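Local coordinates for protein endo-b-1,4-glucanase (Nasutitermes takasagoensis, PDB 1KS8) that probably hydrolyses internal beta-1,4-glucosidic linkages in cellulose and related beta-glucans, acting as a family 9 glycoside hydrolase with an (alpha/alpha)6 catalytic domain, at residues V30-K34 with H360-S364; Q46-G51 with Y102-T108; H107-F113 with Q183-F187; A139-D143 with S198-A202; Y239-Q245 with V260-L264. All coordinates share one frame; numbering follows the deposited sequence.

Interaction 1 (V30-K34 with H360-S364); sequences VTWRK and HRSSS. With SO4 (sulfate ion), chain B.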
# COMPACT_ATOMS: atom_id res chain seq x y z
N VAL A 30 12.60 -3.38 -14.31
CA VAL A 30 13.66 -3.24 -13.32
C VAL A 30 14.40 -4.57 -13.41
O VAL A 30 14.15 -5.51 -12.65
CB VAL A 30 13.07 -3.03 -11.91
CG1 VAL A 30 14.18 -2.96 -10.88
CG2 VAL A 30 12.26 -1.74 -11.89
N THR A 31 15.32 -4.63 -14.37
CA THR A 31 16.08 -5.83 -14.65
C THR A 31 17.21 -6.23 -13.71
O THR A 31 17.76 -7.32 -13.86
CB THR A 31 16.63 -5.78 -16.09
OG1 THR A 31 17.44 -4.61 -16.25
CG2 THR A 31 15.48 -5.75 -17.09
N TRP A 32 17.58 -5.37 -12.77
CA TRP A 32 18.63 -5.77 -11.83
C TRP A 32 18.03 -6.71 -10.79
O TRP A 32 18.75 -7.38 -10.06
CB TRP A 32 19.29 -4.56 -11.16
CG TRP A 32 18.38 -3.51 -10.60
CD1 TRP A 32 17.97 -2.37 -11.22
CD2 TRP A 32 17.80 -3.49 -9.29
NE1 TRP A 32 17.18 -1.63 -10.37
CE2 TRP A 32 17.06 -2.30 -9.18
CE3 TRP A 32 17.84 -4.37 -8.20
CZ2 TRP A 32 16.36 -1.95 -8.02
CZ3 TRP A 32 17.14 -4.03 -7.04
CH2 TRP A 32 16.41 -2.83 -6.96
N ARG A 33 16.70 -6.77 -10.74
CA ARG A 33 16.01 -7.68 -9.83
C ARG A 33 15.92 -9.03 -10.54
O ARG A 33 15.69 -9.08 -11.75
CB ARG A 33 14.60 -7.18 -9.50
CG ARG A 33 14.51 -6.14 -8.38
CD ARG A 33 15.05 -6.68 -7.06
NE ARG A 33 14.73 -8.10 -6.90
CZ ARG A 33 13.51 -8.58 -6.69
NH1 ARG A 33 12.47 -7.76 -6.59
NH2 ARG A 33 13.33 -9.90 -6.62
N LYS A 34 16.09 -10.11 -9.79
CA LYS A 34 16.06 -11.46 -10.35
C LYS A 34 15.03 -12.36 -9.67
O LYS A 34 14.52 -12.03 -8.61
CB LYS A 34 17.44 -12.10 -10.22
CG LYS A 34 18.59 -11.26 -10.76
CD LYS A 34 18.45 -11.00 -12.25
CE LYS A 34 19.55 -10.08 -12.74
NZ LYS A 34 19.43 -9.76 -14.19
N HIS A 360 17.24 -0.57 2.10
CA HIS A 360 16.68 -1.54 1.17
C HIS A 360 17.76 -2.49 0.68
O HIS A 360 18.74 -2.08 0.05
CB HIS A 360 16.07 -0.72 0.04
CG HIS A 360 15.25 -1.51 -0.93
ND1 HIS A 360 15.78 -2.03 -2.09
CD2 HIS A 360 13.93 -1.79 -0.96
CE1 HIS A 360 14.82 -2.60 -2.79
NE2 HIS A 360 13.68 -2.46 -2.13
N ARG A 361 17.57 -3.78 0.95
CA ARG A 361 18.54 -4.79 0.58
C ARG A 361 18.83 -5.01 -0.90
O ARG A 361 19.98 -4.86 -1.33
CB ARG A 361 18.14 -6.13 1.21
CG ARG A 361 18.25 -6.13 2.72
CD ARG A 361 17.59 -7.36 3.32
NE ARG A 361 17.73 -7.42 4.78
CZ ARG A 361 17.08 -6.64 5.64
NH1 ARG A 361 16.22 -5.73 5.20
NH2 ARG A 361 17.28 -6.80 6.94
N SER A 362 17.82 -5.34 -1.68
CA SER A 362 18.07 -5.63 -3.09
C SER A 362 18.73 -4.51 -3.87
O SER A 362 19.62 -4.77 -4.69
CB SER A 362 16.79 -6.10 -3.80
OG SER A 362 15.83 -5.07 -3.91
N SER A 363 18.34 -3.26 -3.63
CA SER A 363 18.95 -2.16 -4.36
C SER A 363 20.38 -1.85 -3.89
O SER A 363 21.16 -1.26 -4.63
CB SER A 363 18.09 -0.89 -4.25
OG SER A 363 17.99 -0.43 -2.92
N SER A 364 20.72 -2.25 -2.67
CA SER A 364 22.06 -1.99 -2.15
C SER A 364 23.11 -2.92 -2.74
O SER A 364 24.30 -2.62 -2.75
CB SER A 364 22.08 -2.16 -0.63
OG SER A 364 22.09 -3.53 -0.27
S SO4 B . 14.48 -4.37 8.26
O1 SO4 B . 15.09 -3.05 8.95
O2 SO4 B . 15.41 -5.43 8.60
O3 SO4 B . 13.27 -4.59 8.70
O4 SO4 B . 14.59 -4.09 6.85

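Interaction 2 (Q46-G51 with Y102-T108); sequences QDLTGG and YFIKAHT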
# COMPACT_ATOMS: atom_id res chain seq x y z
N GLN A 46 1.41 -25.96 -0.80
CA GLN A 46 0.71 -25.14 -1.79
C GLN A 46 1.64 -24.04 -2.27
O GLN A 46 2.39 -23.46 -1.50
CB GLN A 46 -0.53 -24.49 -1.19
CG GLN A 46 -1.57 -25.44 -0.61
CD GLN A 46 -1.45 -25.60 0.89
OE1 GLN A 46 -2.45 -25.78 1.58
NE2 GLN A 46 -0.22 -25.55 1.40
N ASP A 47 1.57 -23.75 -3.56
CA ASP A 47 2.40 -22.70 -4.15
C ASP A 47 2.01 -21.33 -3.59
O ASP A 47 0.85 -20.94 -3.65
CB ASP A 47 2.22 -22.72 -5.67
CG ASP A 47 2.93 -21.58 -6.37
OD1 ASP A 47 3.93 -21.08 -5.82
OD2 ASP A 47 2.49 -21.20 -7.48
N LEU A 48 2.98 -20.62 -3.02
CA LEU A 48 2.74 -19.28 -2.50
C LEU A 48 3.75 -18.31 -3.08
O LEU A 48 4.04 -17.26 -2.50
CB LEU A 48 2.82 -19.26 -0.96
CG LEU A 48 1.74 -20.00 -0.17
CD1 LEU A 48 2.02 -19.83 1.32
CD2 LEU A 48 0.35 -19.46 -0.51
N THR A 49 4.29 -18.65 -4.25
CA THR A 49 5.26 -17.78 -4.90
C THR A 49 4.59 -16.55 -5.49
O THR A 49 3.41 -16.59 -5.87
CB THR A 49 6.02 -18.51 -6.03
OG1 THR A 49 5.09 -18.97 -7.02
CG2 THR A 49 6.82 -19.68 -5.47
N GLY A 50 5.34 -15.46 -5.56
CA GLY A 50 4.80 -14.23 -6.10
C GLY A 50 4.53 -13.21 -5.01
O GLY A 50 5.08 -13.30 -3.91
N GLY A 51 3.68 -12.23 -5.31
CA GLY A 51 3.38 -11.20 -4.34
C GLY A 51 4.52 -10.20 -4.21
O GLY A 51 5.50 -10.26 -4.96
N TYR A 102 -1.33 -13.34 -6.04
CA TYR A 102 -0.78 -13.93 -4.83
C TYR A 102 -1.88 -14.18 -3.80
O TYR A 102 -1.91 -15.23 -3.17
CB TYR A 102 0.31 -13.03 -4.25
CG TYR A 102 0.80 -13.46 -2.89
CD1 TYR A 102 1.58 -14.61 -2.73
CD2 TYR A 102 0.46 -12.74 -1.75
CE1 TYR A 102 2.01 -15.02 -1.48
CE2 TYR A 102 0.88 -13.15 -0.49
CZ TYR A 102 1.66 -14.28 -0.36
OH TYR A 102 2.09 -14.68 0.89
N PHE A 103 -2.78 -13.21 -3.62
CA PHE A 103 -3.85 -13.40 -2.65
C PHE A 103 -4.69 -14.62 -3.00
O PHE A 103 -5.16 -15.33 -2.11
CB PHE A 103 -4.76 -12.17 -2.59
CG PHE A 103 -4.05 -10.89 -2.24
CD1 PHE A 103 -2.93 -10.91 -1.40
CD2 PHE A 103 -4.51 -9.68 -2.73
CE1 PHE A 103 -2.29 -9.72 -1.06
CE2 PHE A 103 -3.87 -8.49 -2.39
CZ PHE A 103 -2.75 -8.51 -1.56
N ILE A 104 -4.88 -14.87 -4.29
CA ILE A 104 -5.64 -16.03 -4.72
C ILE A 104 -4.94 -17.32 -4.27
O ILE A 104 -5.59 -18.25 -3.80
CB ILE A 104 -5.84 -16.02 -6.25
CG1 ILE A 104 -6.87 -14.95 -6.62
CG2 ILE A 104 -6.31 -17.39 -6.74
CD1 ILE A 104 -7.00 -14.70 -8.11
N LYS A 105 -3.62 -17.36 -4.41
CA LYS A 105 -2.86 -18.53 -3.99
C LYS A 105 -2.92 -18.68 -2.47
O LYS A 105 -3.07 -19.79 -1.95
CB LYS A 105 -1.38 -18.41 -4.39
CG LYS A 105 -1.12 -18.43 -5.88
CD LYS A 105 0.38 -18.43 -6.13
CE LYS A 105 0.70 -18.40 -7.62
NZ LYS A 105 2.17 -18.35 -7.87
N ALA A 106 -2.81 -17.56 -1.76
CA ALA A 106 -2.84 -17.57 -0.30
C ALA A 106 -4.19 -18.01 0.26
O ALA A 106 -4.28 -18.45 1.40
CB ALA A 106 -2.46 -16.19 0.24
N HIS A 107 -5.23 -17.88 -0.55
CA HIS A 107 -6.58 -18.29 -0.15
C HIS A 107 -6.68 -19.78 -0.48
O HIS A 107 -7.33 -20.17 -1.45
CB HIS A 107 -7.62 -17.51 -0.94
CG HIS A 107 -9.01 -17.67 -0.42
ND1 HIS A 107 -10.13 -17.49 -1.21
CD2 HIS A 107 -9.48 -17.99 0.81
CE1 HIS A 107 -11.21 -17.69 -0.49
NE2 HIS A 107 -10.85 -17.99 0.74
N THR A 108 -6.04 -20.59 0.35
CA THR A 108 -5.98 -22.04 0.14
C THR A 108 -7.28 -22.81 0.34
O THR A 108 -7.46 -23.89 -0.22
CB THR A 108 -4.87 -22.64 1.02
OG1 THR A 108 -4.97 -22.10 2.34
CG2 THR A 108 -3.50 -22.28 0.45

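Interaction 3 (H107-F113 with Q183-F187); sequences HTSQNEF and QLFDF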
# COMPACT_ATOMS: atom_id res chain seq x y z
N HIS A 107 -5.23 -17.88 -0.55
CA HIS A 107 -6.58 -18.29 -0.15
C HIS A 107 -6.68 -19.78 -0.48
O HIS A 107 -7.33 -20.17 -1.45
CB HIS A 107 -7.62 -17.51 -0.94
CG HIS A 107 -9.01 -17.67 -0.42
ND1 HIS A 107 -10.13 -17.49 -1.21
CD2 HIS A 107 -9.48 -17.99 0.81
CE1 HIS A 107 -11.21 -17.69 -0.49
NE2 HIS A 107 -10.85 -17.99 0.74
N THR A 108 -6.04 -20.59 0.35
CA THR A 108 -5.98 -22.04 0.14
C THR A 108 -7.28 -22.81 0.34
O THR A 108 -7.46 -23.89 -0.22
CB THR A 108 -4.87 -22.64 1.02
OG1 THR A 108 -4.97 -22.10 2.34
CG2 THR A 108 -3.50 -22.28 0.45
N SER A 109 -8.18 -22.26 1.15
CA SER A 109 -9.48 -22.89 1.39
C SER A 109 -10.44 -21.73 1.63
O SER A 109 -10.00 -20.63 1.94
CB SER A 109 -9.44 -23.81 2.61
OG SER A 109 -10.60 -24.63 2.64
N GLN A 110 -11.74 -21.96 1.49
CA GLN A 110 -12.69 -20.87 1.67
C GLN A 110 -12.49 -20.08 2.96
O GLN A 110 -12.55 -18.85 2.94
CB GLN A 110 -14.13 -21.41 1.59
CG GLN A 110 -14.55 -21.78 0.16
CD GLN A 110 -13.90 -23.05 -0.36
OE1 GLN A 110 -13.82 -23.27 -1.57
NE2 GLN A 110 -13.45 -23.90 0.56
N ASN A 111 -12.23 -20.77 4.06
CA ASN A 111 -12.01 -20.11 5.34
C ASN A 111 -10.58 -20.27 5.86
O ASN A 111 -10.35 -20.41 7.06
CB ASN A 111 -13.00 -20.63 6.39
CG ASN A 111 -14.43 -20.29 6.05
OD1 ASN A 111 -14.77 -19.12 5.85
ND2 ASN A 111 -15.29 -21.30 5.99
N GLU A 112 -9.62 -20.25 4.94
CA GLU A 112 -8.21 -20.37 5.29
C GLU A 112 -7.45 -19.39 4.42
O GLU A 112 -7.68 -19.30 3.22
CB GLU A 112 -7.69 -21.79 5.04
CG GLU A 112 -6.28 -22.02 5.56
CD GLU A 112 -5.82 -23.46 5.43
OE1 GLU A 112 -5.37 -23.84 4.33
OE2 GLU A 112 -5.94 -24.21 6.42
N PHE A 113 -6.54 -18.64 5.04
CA PHE A 113 -5.78 -17.66 4.29
C PHE A 113 -4.37 -17.47 4.83
O PHE A 113 -4.18 -17.22 6.03
CB PHE A 113 -6.52 -16.32 4.32
CG PHE A 113 -5.89 -15.27 3.45
CD1 PHE A 113 -5.98 -15.34 2.07
CD2 PHE A 113 -5.17 -14.22 4.02
CE1 PHE A 113 -5.37 -14.39 1.26
CE2 PHE A 113 -4.56 -13.26 3.22
CZ PHE A 113 -4.66 -13.35 1.84
N GLN A 183 -15.90 -14.80 -0.45
CA GLN A 183 -15.57 -15.84 0.52
C GLN A 183 -14.71 -15.30 1.66
O GLN A 183 -14.94 -15.65 2.82
CB GLN A 183 -14.86 -17.00 -0.18
CG GLN A 183 -15.67 -17.58 -1.33
CD GLN A 183 -14.93 -18.67 -2.07
OE1 GLN A 183 -13.72 -18.61 -2.23
NE2 GLN A 183 -15.67 -19.67 -2.54
N LEU A 184 -13.73 -14.47 1.34
CA LEU A 184 -12.88 -13.91 2.38
C LEU A 184 -13.64 -12.96 3.29
O LEU A 184 -13.35 -12.89 4.49
CB LEU A 184 -11.67 -13.21 1.76
CG LEU A 184 -10.57 -14.19 1.33
CD1 LEU A 184 -9.55 -13.49 0.45
CD2 LEU A 184 -9.92 -14.79 2.57
N PHE A 185 -14.62 -12.24 2.75
CA PHE A 185 -15.41 -11.35 3.59
C PHE A 185 -16.23 -12.18 4.57
O PHE A 185 -16.33 -11.85 5.74
CB PHE A 185 -16.36 -10.48 2.77
CG PHE A 185 -17.26 -9.63 3.63
CD1 PHE A 185 -16.74 -8.56 4.35
CD2 PHE A 185 -18.61 -9.95 3.77
CE1 PHE A 185 -17.55 -7.82 5.21
CE2 PHE A 185 -19.42 -9.21 4.63
CZ PHE A 185 -18.89 -8.15 5.35
N ASP A 186 -16.84 -13.26 4.07
CA ASP A 186 -17.64 -14.12 4.92
C ASP A 186 -16.77 -14.69 6.03
O ASP A 186 -17.18 -14.75 7.19
CB ASP A 186 -18.25 -15.26 4.10
CG ASP A 186 -19.48 -14.81 3.33
OD1 ASP A 186 -19.90 -15.55 2.41
OD2 ASP A 186 -20.04 -13.74 3.65
N PHE A 187 -15.55 -15.10 5.67
CA PHE A 187 -14.61 -15.64 6.65
C PHE A 187 -14.31 -14.57 7.70
O PHE A 187 -14.39 -14.82 8.91
CB PHE A 187 -13.33 -16.08 5.93
CG PHE A 187 -12.20 -16.47 6.84
CD1 PHE A 187 -12.42 -17.19 8.01
CD2 PHE A 187 -10.89 -16.13 6.51
CE1 PHE A 187 -11.36 -17.57 8.83
CE2 PHE A 187 -9.82 -16.51 7.32
CZ PHE A 187 -10.06 -17.23 8.49
O HOH W 1 -14.53 -21.69 -4.41
O HOH W 2 -15.90 -18.16 3.38

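Interaction 4 (A139-D143 with S198-A202); sequences AYKID and SITDA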
# COMPACT_ATOMS: atom_id res chain seq x y z
N ALA A 139 5.46 -20.23 6.47
CA ALA A 139 4.24 -19.59 6.00
C ALA A 139 3.25 -19.68 7.14
O ALA A 139 3.08 -20.74 7.75
CB ALA A 139 3.71 -20.30 4.76
N TYR A 140 2.60 -18.56 7.45
CA TYR A 140 1.63 -18.51 8.54
C TYR A 140 0.25 -18.19 7.99
O TYR A 140 0.10 -17.39 7.07
CB TYR A 140 2.05 -17.44 9.55
CG TYR A 140 3.45 -17.60 10.09
CD1 TYR A 140 3.86 -18.78 10.71
CD2 TYR A 140 4.37 -16.55 10.00
CE1 TYR A 140 5.14 -18.91 11.24
CE2 TYR A 140 5.66 -16.68 10.53
CZ TYR A 140 6.04 -17.85 11.14
OH TYR A 140 7.31 -17.97 11.67
N LYS A 141 -0.77 -18.81 8.58
CA LYS A 141 -2.13 -18.60 8.11
C LYS A 141 -3.14 -18.32 9.21
O LYS A 141 -2.87 -18.52 10.40
CB LYS A 141 -2.60 -19.85 7.36
CG LYS A 141 -2.75 -21.08 8.27
CD LYS A 141 -3.21 -22.31 7.50
CE LYS A 141 -3.57 -23.45 8.43
NZ LYS A 141 -2.44 -23.84 9.31
N ILE A 142 -4.30 -17.84 8.79
CA ILE A 142 -5.41 -17.62 9.70
C ILE A 142 -6.45 -18.64 9.21
O ILE A 142 -6.44 -19.03 8.04
CB ILE A 142 -6.01 -16.18 9.63
CG1 ILE A 142 -6.29 -15.78 8.18
CG2 ILE A 142 -5.06 -15.20 10.30
CD1 ILE A 142 -7.03 -14.45 8.06
N ASP A 143 -7.30 -19.09 10.11
CA ASP A 143 -8.34 -20.06 9.77
C ASP A 143 -9.48 -19.92 10.77
O ASP A 143 -9.51 -18.97 11.55
CB ASP A 143 -7.79 -21.49 9.75
CG ASP A 143 -7.00 -21.84 11.00
OD1 ASP A 143 -7.41 -21.44 12.11
OD2 ASP A 143 -5.97 -22.53 10.87
N SER A 198 -3.29 -14.36 15.84
CA SER A 198 -3.21 -15.69 15.22
C SER A 198 -1.82 -15.86 14.62
O SER A 198 -1.11 -16.82 14.95
CB SER A 198 -4.29 -15.83 14.15
OG SER A 198 -5.58 -15.75 14.72
N ILE A 199 -1.43 -14.95 13.74
CA ILE A 199 -0.10 -14.98 13.15
C ILE A 199 0.69 -14.08 14.09
O ILE A 199 0.88 -12.89 13.84
CB ILE A 199 -0.12 -14.40 11.72
CG1 ILE A 199 -1.02 -15.26 10.83
CG2 ILE A 199 1.30 -14.35 11.15
CD1 ILE A 199 -1.12 -14.79 9.38
N THR A 200 1.12 -14.66 15.20
CA THR A 200 1.83 -13.90 16.22
C THR A 200 3.14 -13.25 15.81
O THR A 200 3.56 -12.27 16.42
CB THR A 200 2.07 -14.75 17.49
OG1 THR A 200 2.84 -15.91 17.16
CG2 THR A 200 0.73 -15.18 18.10
N ASP A 201 3.80 -13.78 14.78
CA ASP A 201 5.05 -13.17 14.36
C ASP A 201 4.81 -11.74 13.91
O ASP A 201 5.65 -10.86 14.09
CB ASP A 201 5.69 -13.96 13.22
CG ASP A 201 7.12 -13.53 12.94
OD1 ASP A 201 7.41 -13.07 11.82
OD2 ASP A 201 7.95 -13.66 13.87
N ALA A 202 3.63 -11.50 13.34
CA ALA A 202 3.27 -10.17 12.83
C ALA A 202 2.98 -9.13 13.90
O ALA A 202 2.97 -7.93 13.62
CB ALA A 202 2.08 -10.29 11.89

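Interaction 5 (Y239-Q245 with V260-L264); sequences YDEFGLQ and VQVLL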
# COMPACT_ATOMS: atom_id res chain seq x y z
N TYR A 239 -21.01 0.16 10.47
CA TYR A 239 -20.45 1.50 10.64
C TYR A 239 -21.10 2.16 11.86
O TYR A 239 -20.42 2.78 12.68
CB TYR A 239 -20.70 2.34 9.38
CG TYR A 239 -20.13 3.75 9.44
CD1 TYR A 239 -20.76 4.76 10.16
CD2 TYR A 239 -18.94 4.06 8.78
CE1 TYR A 239 -20.23 6.05 10.22
CE2 TYR A 239 -18.40 5.34 8.84
CZ TYR A 239 -19.05 6.33 9.56
OH TYR A 239 -18.51 7.60 9.62
N ASP A 240 -22.42 2.02 11.97
CA ASP A 240 -23.16 2.60 13.09
C ASP A 240 -22.90 1.82 14.37
O ASP A 240 -22.68 2.42 15.43
CB ASP A 240 -24.66 2.61 12.80
CG ASP A 240 -25.02 3.51 11.63
OD1 ASP A 240 -24.30 4.50 11.39
OD2 ASP A 240 -26.05 3.23 10.97
N GLU A 241 -22.93 0.50 14.28
CA GLU A 241 -22.71 -0.36 15.45
C GLU A 241 -21.36 -0.06 16.10
O GLU A 241 -21.26 0.09 17.32
CB GLU A 241 -22.75 -1.83 15.04
CG GLU A 241 -22.70 -2.80 16.21
CD GLU A 241 -22.44 -4.24 15.79
OE1 GLU A 241 -23.02 -4.68 14.78
OE2 GLU A 241 -21.67 -4.93 16.49
N PHE A 242 -20.33 0.02 15.27
CA PHE A 242 -18.97 0.28 15.74
C PHE A 242 -18.71 1.76 16.01
O PHE A 242 -17.68 2.12 16.57
CB PHE A 242 -17.97 -0.25 14.70
CG PHE A 242 -18.09 -1.73 14.43
CD1 PHE A 242 -17.63 -2.26 13.23
CD2 PHE A 242 -18.64 -2.59 15.38
CE1 PHE A 242 -17.72 -3.63 12.98
CE2 PHE A 242 -18.73 -3.96 15.13
CZ PHE A 242 -18.26 -4.48 13.93
N GLY A 243 -19.64 2.62 15.60
CA GLY A 243 -19.48 4.05 15.81
C GLY A 243 -18.26 4.65 15.14
O GLY A 243 -17.56 5.46 15.73
N LEU A 244 -18.01 4.25 13.89
CA LEU A 244 -16.86 4.76 13.15
C LEU A 244 -16.81 6.27 13.00
O LEU A 244 -15.73 6.84 12.81
CB LEU A 244 -16.80 4.11 11.76
CG LEU A 244 -15.98 2.83 11.63
CD1 LEU A 244 -16.50 1.77 12.58
CD2 LEU A 244 -16.03 2.34 10.19
N GLN A 245 -17.96 6.93 13.09
CA GLN A 245 -17.99 8.38 12.95
C GLN A 245 -17.15 9.05 14.05
O GLN A 245 -16.71 10.19 13.89
CB GLN A 245 -19.42 8.91 13.02
CG GLN A 245 -20.14 8.59 14.33
CD GLN A 245 -20.97 7.33 14.25
OE1 GLN A 245 -20.50 6.28 13.80
NE2 GLN A 245 -22.22 7.42 14.69
N VAL A 260 -12.99 4.72 4.56
CA VAL A 260 -14.33 4.16 4.65
C VAL A 260 -15.37 5.25 4.46
O VAL A 260 -16.33 5.09 3.71
CB VAL A 260 -14.57 3.49 6.03
CG1 VAL A 260 -16.04 3.17 6.21
CG2 VAL A 260 -13.74 2.22 6.14
N GLN A 261 -15.17 6.37 5.14
CA GLN A 261 -16.09 7.49 5.07
C GLN A 261 -16.19 8.14 3.70
O GLN A 261 -17.30 8.41 3.22
CB GLN A 261 -15.70 8.52 6.13
CG GLN A 261 -15.98 8.03 7.55
CD GLN A 261 -15.23 8.80 8.62
OE1 GLN A 261 -15.51 8.65 9.81
NE2 GLN A 261 -14.27 9.61 8.20
N VAL A 262 -15.06 8.39 3.04
CA VAL A 262 -15.13 9.02 1.73
C VAL A 262 -15.68 8.02 0.71
O VAL A 262 -16.32 8.42 -0.27
CB VAL A 262 -13.74 9.57 1.29
CG1 VAL A 262 -12.83 8.44 0.84
CG2 VAL A 262 -13.92 10.60 0.20
N LEU A 263 -15.45 6.73 0.94
CA LEU A 263 -15.95 5.69 0.04
C LEU A 263 -17.47 5.60 0.18
O LEU A 263 -18.20 5.63 -0.81
CB LEU A 263 -15.32 4.34 0.40
CG LEU A 263 -15.05 3.31 -0.71
CD1 LEU A 263 -15.00 1.92 -0.09
CD2 LEU A 263 -16.12 3.36 -1.79
N LEU A 264 -17.95 5.49 1.42
CA LEU A 264 -19.39 5.41 1.66
C LEU A 264 -20.11 6.68 1.22
O LEU A 264 -21.26 6.63 0.79
CB LEU A 264 -19.68 5.12 3.14
CG LEU A 264 -19.44 3.67 3.57
CD1 LEU A 264 -19.64 3.53 5.07
CD2 LEU A 264 -20.40 2.75 2.82

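Interaction 1 (V30-K34 with H360-S364)
The six-membered end of the W32 indole pushes into the start of helix 361-364. Its CZ3 lies 3.5 Å from S362 O, while CH2 meets S363 CB at 3.7 Å. V30 CG1 and R33 CG lie over one indole face, and the ring also stacks on H385. R33 CD touches S362 CB at 3.7 Å. This buried patch contrasts with the solvent side of the turn, where K34 NZ reaches back to T31 O. R361 runs the other way, its extended chain presenting NH1 to O4 (2.8 Å) and NH2 to O2 of a sulfate ion, probably from the crystallisation liquor. Its three nitrogens also bond to the carbonyls of F126, G56 and H124. A leucine here would probably leave three carbonyls without a donor and the sulfate held less firmly. H360 is the N-cap: ND1 accepts from S363 N at 3.2 Å, and NE2 bonds to Q19 OE1. Its side chain is about 7 Å from that of E412, beside the predicted family 9 active site.

Interaction 2 (Q46-G51 with Y102-T108)
The ammonium group of K105 reaches from helix 89-106 into the loop 46-51. K105 NZ forms a salt bridge with D47 OD2 (2.9 Å), approaching from above the carboxylate plane. It also donates to T49 O at 2.9 Å and weakly to T49 OG1. The lysine chain is fully extended beyond CG, which carries NZ out to these oxygens, its CD passing by D47 O at 3.6 Å. A methionine in place of K105 would probably leave D47 without its counter-charge and T49 O without this donor. Farther along, the edge of the Y102 ring meets L48 O, with CE1 3.2 Å from that oxygen, and Y102 CB rests on G51 CA at 3.6 Å. L48 CD2 packs against A106 CA. Behind this first shell, D47 OD1 takes two bonds from T49: from the backbone N, making an Asx turn, and from OG1 at 2.7 Å on the syn lone pair. K60 NZ bonds to both L48 O and G50 O. The K105 ammonium is thus shared between T49 O and the D47 carboxylate, whose charge it probably offsets.

Interaction 3 (H107-F113 with Q183-F187)
The H107 ring, which meets helix 171-190 at its edge and on one face, donates from NE2 almost straight to Q110 O (2.9 Å, 171°), in the ring plane but from above the carbonyl plane. The ring itself is fixed by two hydrogen bonds, the second joining ND1 to H180 ND1. Q183 OE1 approaches its edge, 3.2 Å from H107 CE1, with the amide and imidazole planes 74° apart. L184 then covers one imidazole face in a CH-pi contact, its CG lying 3.9 Å from the centroid of the H107 ring and nearly over its centre. A water accepts from Q183 NE2 at 3.0 Å and bonds only weakly to Q110 OE1. The loop is the link between helix 89-106 and strand 113-117, tightened by a type I beta turn from S109 to E112. Inside the turn, N111 sets its O over a face of the F187 ring, offset toward the rim; F187 has its CG swung anti to the backbone N (chi1 171°), and N111 OD1 lies 3.4 Å from F187 CB. A second water lies within bonding distance of N111 OD1 and Q183 O, though not all the bonds in its reach can form at once. Apolar packing follows: L184 CD2, already against the imidazole, also reaches F113 CD1 at 4.0 Å, and F113 itself continues into contact with L151 and T155 of helix 149-165.

Interaction 4 (A139-D143 with S198-A202)
Y140 and I142, on an outer strand of the small three-stranded antiparallel sheet, pack against an inverse gamma turn centred on I199, in the loop that follows helix 195-198. The two chains run in roughly opposing directions there. The contact is chiefly apolar. I199 CG2 presses on Y140 CB at 3.6 Å and also comes close to ring atom CD2 at an oblique angle. The other branch of I199 lies along the strand backbone: CG1 is 3.8 Å from K141 O, and with CG1 anti to the carbonyl carbon and CD1 extended beyond it (chi2 180°), CD1 reaches 3.7 Å from Y140 O. I142 CG2 meets the same CD1 at 4.1 Å. S198 in the turn and D201 in the 3-10 segment after it bond to other residues: S198 OG to P147 O, and D201 OD1 to both Q116 NE2 and G120 N. These bonds place two side chains whose CB atoms take part in the packing. S198 CB lies 4.0 Å from I142 CG2, and at the far end D201 CB sits 3.8 Å from Y140 CE2.

Interaction 5 (Y239-Q245 with V260-L264)
The Y239 ring stands with its edge toward helix 257-268, where V260 CG1 and Q261 CG lie in its plane. Y239 CD2 is 4.0 Å from V260 CG1 and 3.8 Å from L264 CD1, the tyrosine sliding past both chains in the opposite direction. The glutamine instead crosses it at about a right angle, and Q261 OE1 lies 3.2 Å from Y239 OH in a possible hydrogen bond. With chi1 at -178°, Y239 CG lies opposite the backbone N, which sends the ring across to this helix. L244 CB covers one ring face, while L244 CD2 reaches V260 CG1 at 4.1 Å. L244 is brought back over the ring by a Schellman motif that ends helix 229-241, with G243 as the C-prime residue, L244 N bonded to Y239 O and G243 N to D240 O. Around this pair, Y273 of helix 271-286 meets Y239 edge to face, and V260 packs on V216 and W217 of helix 212-226, which carries D213 and E214, calcium ligands in another structure of this enzyme.

How the interactions relate
Interaction 1 joins the loop after helix 5-18 to helix 361-364, and the long loop it closes encloses the other four contacts. Within it, interaction 2 closes the stretch between residues 51 and 102, tying the same early loop to helix 89-106. Interaction 3 follows in series, sharing H107 and T108, and lays the loop leaving that helix on helix 171-190. It crosses interaction 4, which closes the span from strand 139-142 to the loop after helix 195-198 and packs the sheet's outer strand on that loop; F113 O lies 2.8 Å from I142 N in a probable hydrogen bond. L48 CD1 touches A139 CB, linking interactions 2 and 4. Interaction 5 closes a short loop between helices 229-241 and 257-268, about 40 Å, centre to centre, from interaction 1.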